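Local coordinates for protein endonuclease IV (Thermus thermophilus, PDB 3AAM) that cleaves phosphodiester bonds at apurinic or apyrimidinic sites in DNA during base excision repair and also has 3'-5' exonuclease activity, at residues Q165-T170 with V202-D207. Sequence-based numbering, arbitrary orientation.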
# COMPACT_ATOMS: atom_id res chain seq x y z
N GLN A 165 0.82 -10.73 4.15
CA GLN A 165 -0.35 -10.71 3.29
C GLN A 165 -0.00 -9.86 2.08
O GLN A 165 1.14 -9.41 1.95
CB GLN A 165 -1.58 -10.18 4.03
CG GLN A 165 -2.13 -11.22 5.00
CD GLN A 165 -3.45 -10.83 5.62
OE1 GLN A 165 -4.39 -10.44 4.92
NE2 GLN A 165 -3.54 -10.93 6.94
N VAL A 166 -0.97 -9.64 1.20
CA VAL A 166 -0.69 -8.91 -0.04
C VAL A 166 -1.46 -7.63 -0.28
O VAL A 166 -2.61 -7.48 0.14
CB VAL A 166 -0.93 -9.86 -1.25
CG1 VAL A 166 -0.88 -9.09 -2.56
CG2 VAL A 166 0.10 -10.98 -1.24
N CYS A 167 -0.80 -6.69 -0.96
CA CYS A 167 -1.42 -5.44 -1.36
C CYS A 167 -1.40 -5.45 -2.88
O CYS A 167 -0.34 -5.52 -3.50
CB CYS A 167 -0.64 -4.22 -0.86
SG CYS A 167 -1.25 -2.67 -1.59
N LEU A 168 -2.57 -5.40 -3.49
CA LEU A 168 -2.65 -5.38 -4.94
C LEU A 168 -2.55 -3.95 -5.46
O LEU A 168 -3.31 -3.08 -5.04
CB LEU A 168 -3.98 -5.96 -5.41
CG LEU A 168 -4.35 -5.65 -6.87
CD1 LEU A 168 -3.39 -6.38 -7.81
CD2 LEU A 168 -5.79 -6.04 -7.14
N ASP A 169 -1.61 -3.71 -6.36
CA ASP A 169 -1.48 -2.40 -6.98
C ASP A 169 -1.89 -2.62 -8.44
O ASP A 169 -1.25 -3.37 -9.18
CB ASP A 169 -0.05 -1.86 -6.91
CG ASP A 169 0.06 -0.45 -7.48
OD1 ASP A 169 -0.33 -0.26 -8.65
OD2 ASP A 169 0.54 0.45 -6.76
N THR A 170 -2.99 -2.00 -8.83
CA THR A 170 -3.52 -2.14 -10.18
C THR A 170 -2.61 -1.58 -11.28
O THR A 170 -2.60 -2.08 -12.40
CB THR A 170 -4.89 -1.48 -10.28
OG1 THR A 170 -4.83 -0.20 -9.64
CG2 THR A 170 -5.94 -2.34 -9.59
N VAL A 202 -5.64 -4.65 1.39
CA VAL A 202 -5.48 -3.30 0.86
C VAL A 202 -5.17 -3.32 -0.63
O VAL A 202 -4.40 -4.15 -1.11
CB VAL A 202 -4.34 -2.55 1.59
CG1 VAL A 202 -4.20 -1.15 1.03
CG2 VAL A 202 -4.61 -2.51 3.09
N VAL A 203 -5.77 -2.37 -1.34
CA VAL A 203 -5.55 -2.24 -2.77
C VAL A 203 -5.03 -0.84 -3.07
O VAL A 203 -5.61 0.15 -2.61
CB VAL A 203 -6.86 -2.43 -3.57
CG1 VAL A 203 -6.61 -2.15 -5.06
CG2 VAL A 203 -7.41 -3.84 -3.38
N HIS A 204 -3.91 -0.75 -3.79
CA HIS A 204 -3.40 0.55 -4.21
C HIS A 204 -4.04 0.69 -5.59
O HIS A 204 -3.54 0.13 -6.58
CB HIS A 204 -1.87 0.55 -4.31
CG HIS A 204 -1.17 0.67 -3.00
ND1 HIS A 204 -1.74 1.26 -1.89
CD2 HIS A 204 0.08 0.31 -2.62
CE1 HIS A 204 -0.87 1.26 -0.89
NE2 HIS A 204 0.24 0.69 -1.31
N LEU A 205 -5.16 1.40 -5.63
CA LEU A 205 -5.95 1.59 -6.84
C LEU A 205 -5.42 2.70 -7.74
O LEU A 205 -6.10 3.68 -8.02
CB LEU A 205 -7.41 1.87 -6.46
CG LEU A 205 -8.48 1.63 -7.52
CD1 LEU A 205 -8.63 0.13 -7.77
CD2 LEU A 205 -9.80 2.22 -7.05
N ASN A 206 -4.18 2.52 -8.18
CA ASN A 206 -3.51 3.48 -9.05
C ASN A 206 -3.82 3.24 -10.52
O ASN A 206 -3.85 2.09 -10.97
CB ASN A 206 -2.00 3.37 -8.86
CG ASN A 206 -1.56 3.75 -7.46
OD1 ASN A 206 -0.77 3.04 -6.82
ND2 ASN A 206 -2.05 4.87 -6.98
N ASP A 207 -4.05 4.31 -11.28
CA ASP A 207 -4.26 4.12 -12.70
C ASP A 207 -2.82 4.12 -13.22
O ASP A 207 -1.89 4.39 -12.46
CB ASP A 207 -5.07 5.24 -13.34
CG ASP A 207 -5.67 4.83 -14.68
OD1 ASP A 207 -5.05 4.00 -15.38
OD2 ASP A 207 -6.76 5.34 -15.04
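Leu-168 is bonded through its backbone to both Val-202 and His-204, which joins strand 165-169 to residues 202-206. The two strands are parallel neighbours in the TIM barrel, linked through intervening helices. Leu-168 uses both its backbone polar atoms here. Leu-168 N donates to Val-202 O at 3.3 Å. Leu-168 O accepts the shorter bond from His-204 N, 2.7 Å. One step on, at the start of the next helix, Thr-170 N donates to His-204 O at 3.1 Å. The CA of Asp-169 adds a C-H...O contact to the same oxygen. Cys-167 bonds through its backbone to Val-138 of strand 135-139, and Asp-169 N bonds to Asn-140 OD1.

Past the strand pairing, a side chain takes over. Thr-170 OG1 donates to Asn-206 O at 2.8 Å, with the donor tilted 29° from the carbonyl plane. A chi1 of 45° puts OG1 between the backbone N and carbonyl carbon, while CG2 meets Leu-205 CD1. That methyl contact lies beside helix 230-235, where Leu-231 touches both residues.

Val-202, Cys-167, Asp-169 and His-204 point to the sheet face opposite Leu-168 and Val-203. Cys-167 SG sits over one face of the His-204 ring, 3.6 Å from the centroid of that ring. The His-69 ring also meets His-204, with nearly parallel planes. The Asp-169 carboxylate stands 77° to the imidazole plane, and Asp-169 OD2 lies 3.4 Å from His-204 CB. Asp-169 OD1 caps the following helix by accepting from His-172 N. The nearest Asp-169 side-chain atom is about 4 Å from the manganese, whose protein ligands are His-172, Asp-217 and His-219. Buried backbone groups are thus satisfied across the pair, and Asp-169 probably gives second-shell support by positioning His-172.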